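Local structure of polyhedrin (Uranotaenia sapphirina cypovirus, 4ZQX) at residues Gly81-His86 with Arg120-Leu125; Asn113-Asp118 with Asn147-Leu152. The protein forms the crystalline occlusion bodies in which cypovirus particles are embedded and binds ATP in this crystal form. All blocks are in the same frame, centred on the assembly; numbering follows the deposited sequence.

Interaction 1 of 2, residues Gly81-His86 with Arg120-Leu125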
loop_
_atom_site.group_PDB
_atom_site.type_symbol
_atom_site.label_atom_id
_atom_site.label_comp_id
_atom_site.label_asym_id
_atom_site.label_seq_id
_atom_site.Cartn_x
_atom_site.Cartn_y
_atom_site.Cartn_z
ATOM N N GLY A 81 18.621 -15.186 7.601
ATOM C CA GLY A 81 19.712 -15.657 8.442
ATOM C C GLY A 81 20.196 -14.619 9.436
ATOM O O GLY A 81 20.912 -14.952 10.384
ATOM N N TYR A 82 19.833 -13.358 9.214
ATOM C CA TYR A 82 20.150 -12.295 10.169
ATOM C C TYR A 82 19.081 -12.208 11.250
ATOM O O TYR A 82 19.357 -11.820 12.387
ATOM C CB TYR A 82 20.226 -10.949 9.465
ATOM C CG TYR A 82 21.409 -10.809 8.515
ATOM C CD1 TYR A 82 21.310 -11.185 7.185
ATOM C CD2 TYR A 82 22.625 -10.271 8.962
ATOM C CE1 TYR A 82 22.401 -11.034 6.312
ATOM C CE2 TYR A 82 23.695 -10.133 8.120
ATOM C CZ TYR A 82 23.588 -10.502 6.796
ATOM O OH TYR A 82 24.684 -10.341 5.964
ATOM N N ALA A 83 17.860 -12.573 10.883
ATOM C CA ALA A 83 16.715 -12.489 11.780
ATOM C C ALA A 83 16.647 -13.692 12.708
ATOM O O ALA A 83 16.376 -13.541 13.901
ATOM C CB ALA A 83 15.454 -12.414 10.962
ATOM N N ALA A 84 16.902 -14.880 12.158
ATOM C CA ALA A 84 16.877 -16.128 12.924
ATOM C C ALA A 84 18.103 -16.969 12.591
ATOM O O ALA A 84 18.361 -17.261 11.419
ATOM C CB ALA A 84 15.591 -16.933 12.619
ATOM N N SER A 85 18.854 -17.352 13.623
ATOM C CA SER A 85 20.059 -18.145 13.442
ATOM C C SER A 85 19.816 -19.415 12.636
ATOM O O SER A 85 18.873 -20.137 12.871
ATOM C CB SER A 85 20.631 -18.536 14.792
ATOM O OG SER A 85 21.011 -17.385 15.504
ATOM N N HIS A 86 20.714 -19.675 11.697
ATOM C CA HIS A 86 20.699 -20.871 10.845
ATOM C C HIS A 86 19.336 -21.200 10.217
ATOM O O HIS A 86 18.886 -22.358 10.193
ATOM C CB HIS A 86 21.353 -22.092 11.524
ATOM C CG HIS A 86 20.721 -22.537 12.812
ATOM N ND1 HIS A 86 19.524 -23.219 12.866
ATOM C CD2 HIS A 86 21.185 -22.497 14.090
ATOM C CE1 HIS A 86 19.242 -23.511 14.127
ATOM N NE2 HIS A 86 20.239 -23.091 14.888
ATOM N N ARG A 120 14.057 0.033 11.861
ATOM C CA ARG A 120 13.462 -1.147 12.496
ATOM C C ARG A 120 14.186 -2.408 12.048
ATOM O O ARG A 120 15.036 -2.346 11.181
ATOM C CB ARG A 120 11.962 -1.243 12.171
ATOM C CG ARG A 120 11.179 0.013 12.585
ATOM C CD ARG A 120 9.729 -0.030 12.172
ATOM N NE ARG A 120 8.945 -1.034 12.897
ATOM C CZ ARG A 120 8.392 -0.845 14.092
ATOM N NH1 ARG A 120 8.538 0.313 14.735
ATOM N NH2 ARG A 120 7.679 -1.820 14.652
ATOM N N GLY A 121 13.852 -3.544 12.659
ATOM C CA GLY A 121 14.544 -4.791 12.395
ATOM C C GLY A 121 14.220 -5.407 11.053
ATOM O O GLY A 121 13.376 -4.909 10.293
ATOM N N PRO A 122 14.899 -6.514 10.743
ATOM C CA PRO A 122 14.831 -7.077 9.388
ATOM C C PRO A 122 13.468 -7.654 9.019
ATOM O O PRO A 122 13.221 -7.899 7.829
ATOM C CB PRO A 122 15.893 -8.181 9.406
ATOM C CG PRO A 122 16.224 -8.412 10.843
ATOM C CD PRO A 122 15.905 -7.173 11.590
ATOM N N THR A 123 12.600 -7.870 10.003
ATOM C CA THR A 123 11.239 -8.335 9.722
ATOM C C THR A 123 10.180 -7.337 10.177
ATOM O O THR A 123 9.001 -7.668 10.240
ATOM C CB THR A 123 10.946 -9.728 10.325
ATOM O OG1 THR A 123 11.038 -9.685 11.751
ATOM C CG2 THR A 123 11.911 -10.760 9.780
ATOM N N GLY A 124 10.619 -6.115 10.475
ATOM C CA GLY A 124 9.722 -5.003 10.735
ATOM C C GLY A 124 9.423 -4.719 12.196
ATOM O O GLY A 124 8.594 -3.861 12.498
ATOM N N LEU A 125 10.068 -5.442 13.108
ATOM C CA LEU A 125 9.838 -5.224 14.529
ATOM C C LEU A 125 10.717 -4.102 15.047
ATOM O O LEU A 125 11.750 -3.808 14.448
ATOM C CB LEU A 125 10.178 -6.475 15.322
ATOM C CG LEU A 125 9.418 -7.754 15.001
ATOM C CD1 LEU A 125 9.858 -8.836 15.974
ATOM C CD2 LEU A 125 7.954 -7.523 15.099
#
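The carbonyl O of Gly-124 is gripped by two nitrogens of Arg-120, and this grip braces the tight turn whose corner residues, Pro-122 and Thr-123, meet Ala-83 at the end of helix 72-83. The motif is a type I beta turn, Gly-121 to Gly-124, with the G1-bulge pattern: Gly-124 N donates to Gly-121 O (3.0 Å), and the loop closes one residue further on, where Gly-121 N reaches Leu-125 O at 2.8 Å. Gly-124 has a positive phi (96°), the left-handed conformation expected of the glycine in a G1 bulge. Arg-120 approaches side-on, its guanidinium edge turned to the acceptor. NE lies 2.9 Å from Gly-124 O with an N-H...O angle of 153°, but stands above the carbonyl plane; NH2, at 3.1 Å from the same oxygen, lies in that plane and makes the more bent bond. Asp-118 forms a salt bridge with NH1 and Asp-136 with NH2, so NH2 serves both Gly-124 O and a carboxylate; the two acids probably steady the charge in this buried setting.

Across the contact the meeting is purely apolar and small. Helix and turn come closest at Ala-83 and Pro-122, whose CA atoms are 6.2 Å apart. Pro-122 turns CG of its ring to the alanine, while its carbonyl O is bonded to the hydroxyl of Ser-57. A second subunit closes over the same place: its Tyr-225 packs on Ala-83 and Leu-125, and its Asn-224 donates to the carbonyl O of Ala-83. In Thr-123 the methyl sits beside the backbone N, anti to the carbonyl carbon, and is thereby turned to the helix end. CB of Ala-83 rests against both corner residues at once, 4.1 Å from Pro-122 CG and 4.1 Å from Thr-123 CG2.

Interaction 2 of 2, residues Asn113-Asp118 with Asn147-Leu152. With ATP (adenosine-5'-triphosphate), chain B.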
loop_
_atom_site.group_PDB
_atom_site.type_symbol
_atom_site.label_atom_id
_atom_site.label_comp_id
_atom_site.label_asym_id
_atom_site.label_seq_id
_atom_site.Cartn_x
_atom_site.Cartn_y
_atom_site.Cartn_z
ATOM N N ASN A 113 9.382 19.354 14.774
ATOM C CA ASN A 113 9.300 18.827 16.126
ATOM C C ASN A 113 8.839 17.364 16.174
ATOM O O ASN A 113 9.123 16.640 17.138
ATOM C CB ASN A 113 8.329 19.661 16.954
ATOM C CG ASN A 113 8.934 20.955 17.434
ATOM O OD1 ASN A 113 8.951 21.955 16.711
ATOM N ND2 ASN A 113 9.422 20.948 18.677
ATOM N N LYS A 114 8.106 16.934 15.154
ATOM C CA LYS A 114 7.385 15.663 15.231
ATOM C C LYS A 114 7.737 14.678 14.121
ATOM O O LYS A 114 7.252 13.538 14.129
ATOM C CB LYS A 114 5.864 15.896 15.237
ATOM C CG LYS A 114 5.319 16.624 16.500
ATOM C CD LYS A 114 5.706 15.975 17.832
ATOM C CE LYS A 114 5.221 14.550 17.990
ATOM N NZ LYS A 114 3.770 14.445 18.331
ATOM N N ALA A 115 8.558 15.094 13.162
ATOM C CA ALA A 115 8.994 14.166 12.122
ATOM C C ALA A 115 9.771 13.033 12.781
ATOM O O ALA A 115 10.661 13.288 13.595
ATOM C CB ALA A 115 9.833 14.878 11.093
ATOM N N SER A 116 9.422 11.788 12.460
ATOM C CA SER A 116 10.095 10.645 13.076
ATOM C C SER A 116 10.661 9.690 12.039
ATOM O O SER A 116 10.020 9.389 11.048
ATOM C CB SER A 116 9.158 9.909 14.029
ATOM O OG SER A 116 8.026 9.409 13.358
ATOM N N ILE A 117 11.886 9.239 12.284
ATOM C CA ILE A 117 12.563 8.289 11.411
ATOM C C ILE A 117 12.934 7.106 12.288
ATOM O O ILE A 117 13.749 7.233 13.191
ATOM C CB ILE A 117 13.822 8.900 10.766
ATOM C CG1 ILE A 117 13.442 10.129 9.930
ATOM C CG2 ILE A 117 14.549 7.865 9.904
ATOM C CD1 ILE A 117 14.642 10.934 9.448
ATOM N N ASP A 118 12.313 5.969 12.026
ATOM C CA ASP A 118 12.481 4.788 12.856
ATOM C C ASP A 118 13.135 3.689 12.020
ATOM O O ASP A 118 12.549 3.206 11.050
ATOM C CB ASP A 118 11.090 4.377 13.368
ATOM C CG ASP A 118 11.117 3.225 14.369
ATOM O OD1 ASP A 118 12.196 2.874 14.903
ATOM O OD2 ASP A 118 10.015 2.693 14.637
ATOM N N ASN A 147 16.331 18.890 16.380
ATOM C CA ASN A 147 17.498 19.696 16.006
ATOM C C ASN A 147 18.721 18.886 15.549
ATOM O O ASN A 147 19.763 19.455 15.226
ATOM C CB ASN A 147 17.863 20.687 17.119
ATOM C CG ASN A 147 16.929 21.857 17.146
ATOM O OD1 ASN A 147 17.051 22.788 16.338
ATOM N ND2 ASN A 147 15.957 21.801 18.033
ATOM N N LYS A 148 18.573 17.569 15.482
ATOM C CA LYS A 148 19.600 16.712 14.917
ATOM C C LYS A 148 19.462 16.604 13.384
ATOM O O LYS A 148 20.340 16.043 12.725
ATOM C CB LYS A 148 19.600 15.340 15.593
ATOM C CG LYS A 148 20.068 15.393 17.037
ATOM C CD LYS A 148 19.965 14.067 17.762
ATOM C CE LYS A 148 20.646 14.173 19.122
ATOM N NZ LYS A 148 20.355 13.009 19.989
ATOM N N PHE A 149 18.383 17.147 12.820
ATOM C CA PHE A 149 18.326 17.353 11.367
ATOM C C PHE A 149 19.401 18.358 10.954
ATOM O O PHE A 149 19.689 19.306 11.684
ATOM C CB PHE A 149 16.952 17.872 10.899
ATOM C CG PHE A 149 15.880 16.812 10.833
ATOM C CD1 PHE A 149 15.949 15.795 9.895
ATOM C CD2 PHE A 149 14.790 16.869 11.674
ATOM C CE1 PHE A 149 14.964 14.825 9.827
ATOM C CE2 PHE A 149 13.800 15.911 11.618
ATOM C CZ PHE A 149 13.879 14.887 10.683
ATOM N N VAL A 150 19.955 18.164 9.759
ATOM C CA VAL A 150 21.002 19.013 9.220
ATOM C C VAL A 150 20.359 19.930 8.164
ATOM O O VAL A 150 19.688 19.448 7.265
ATOM C CB VAL A 150 22.084 18.133 8.553
ATOM C CG1 VAL A 150 23.150 18.989 7.876
ATOM C CG2 VAL A 150 22.719 17.190 9.578
ATOM N N ASP A 151 20.567 21.238 8.264
ATOM C CA ASP A 151 19.960 22.183 7.318
ATOM C C ASP A 151 20.733 22.180 6.014
ATOM O O ASP A 151 21.970 22.146 6.047
ATOM C CB ASP A 151 19.942 23.625 7.861
ATOM C CG ASP A 151 19.139 23.771 9.133
ATOM O OD1 ASP A 151 18.340 22.871 9.470
ATOM O OD2 ASP A 151 19.304 24.811 9.802
ATOM N N LEU A 152 20.006 22.236 4.885
ATOM C CA LEU A 152 20.606 22.288 3.553
ATOM C C LEU A 152 19.898 23.330 2.706
ATOM O O LEU A 152 18.737 23.634 2.957
ATOM C CB LEU A 152 20.516 20.936 2.851
ATOM C CG LEU A 152 21.365 19.794 3.408
ATOM C CD1 LEU A 152 21.140 18.528 2.604
ATOM C CD2 LEU A 152 22.861 20.147 3.427
HETATM P PG ATP B . 17.263 28.364 1.825
HETATM O O1G ATP B . 17.979 29.107 2.925
HETATM O O2G ATP B . 16.861 26.938 2.147
HETATM O O3G ATP B . 16.157 29.169 1.166
HETATM P PB ATP B . 19.609 29.028 0.281
HETATM O O1B ATP B . 19.912 28.680 -1.158
HETATM O O2B ATP B . 19.319 30.455 0.671
HETATM O O3B ATP B . 18.385 28.063 0.706
HETATM P PA ATP B . 21.677 29.071 2.352
HETATM O O1A ATP B . 22.973 29.567 1.764
HETATM O O2A ATP B . 20.815 30.016 3.168
HETATM O O3A ATP B . 20.820 28.389 1.154
HETATM O "O5'" ATP B . 22.041 27.795 3.288
HETATM C "C5'" ATP B . 21.028 27.071 3.992
HETATM C "C4'" ATP B . 21.718 26.159 4.995
HETATM O "O4'" ATP B . 22.480 25.163 4.308
HETATM C "C3'" ATP B . 22.704 26.912 5.878
HETATM O "O3'" ATP B . 22.505 26.513 7.232
HETATM C "C2'" ATP B . 24.074 26.465 5.411
HETATM O "O2'" ATP B . 25.084 26.439 6.431
HETATM C "C1'" ATP B . 23.792 25.074 4.867
HETATM N N9 ATP B . 24.828 24.709 3.875
HETATM C C8 ATP B . 25.126 25.375 2.734
HETATM N N7 ATP B . 26.142 24.764 2.069
HETATM C C5 ATP B . 26.496 23.695 2.801
HETATM C C6 ATP B . 27.499 22.630 2.675
HETATM N N6 ATP B . 28.294 22.655 1.588
HETATM N N1 ATP B . 27.577 21.687 3.647
HETATM C C2 ATP B . 26.748 21.717 4.712
HETATM N N3 ATP B . 25.810 22.667 4.889
HETATM C C4 ATP B . 25.638 23.660 3.987
#
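A single aromatic ring makes both contacts here: Phe-149 spans backbones whose nearest CA atoms, those of Ala-115 and Phe-149, are 9.9 Å apart. This is core packing between the two sheets of a beta sandwich, with a large ring from just before strand 150-152 reaching the start of strand 116-120. The far end of the ring carries the contact. Its CE1 lies 3.9 Å from Ile-117 CD1, while CZ meets the methyl CB of Ala-115 at 4.1 Å; both aliphatic carbons come at the ring obliquely.

Ala-115, just before the strand, and Ile-117 within it point at the phenylalanine, while Ser-116 between them points away. Ile-117 presents the end of its longer branch: CG1 lies beside the backbone N (chi1 -60°) and the chain then runs extended to CD1 (chi2 170°), which puts the terminal methyl at the ring. Trp-112 meets the same ring edge-to-face.

Two residues on, the chain enters the nucleotide pocket at Asp-151. Leu-152 brings its CA to 3.5 Å from O4' of ATP, and its CD2 lies 4.1 Å from the adenine N3, so that backbone and side chain both border the nucleoside. Asp-151 borders the ribose, with CB 3.9 Å from O3', while its OD1 forms a salt bridge with Lys-161.

In the wider fold, strand 116-120 is the outermost strand, within this chain, of the three-stranded sheet, bonded to strand 173-179, and strand 150-152 is an outermost strand, again within this chain, of the six-stranded sheet, bonded to strand 160-166. Ile-117 also packs on Trp-163 and Phe-104 of strands 160-166 and 101-107, placing the contact in the buried layer between the two sheets.

Overall arrangement
Strand 116-120 ties the two contacts together: interaction 2 uses its beginning and interaction 1 the turn that follows it, so that residues 113-118 and 120-125 nearly run on from one another. Their centres are nevertheless about 26 Å apart. The segments alternate along the chain, in the order 81-86, 113-118, 120-125, 147-152. Interaction 2 lies about 11 Å from the centre of the chain, between the two antiparallel sheets, with one of its segments running on to the ATP pocket; interaction 1, about 21 Å out, joins a helix end to a turn beneath a second subunit. A single strand thus connects the sandwich interior with a subunit interface of the three-chain assembly.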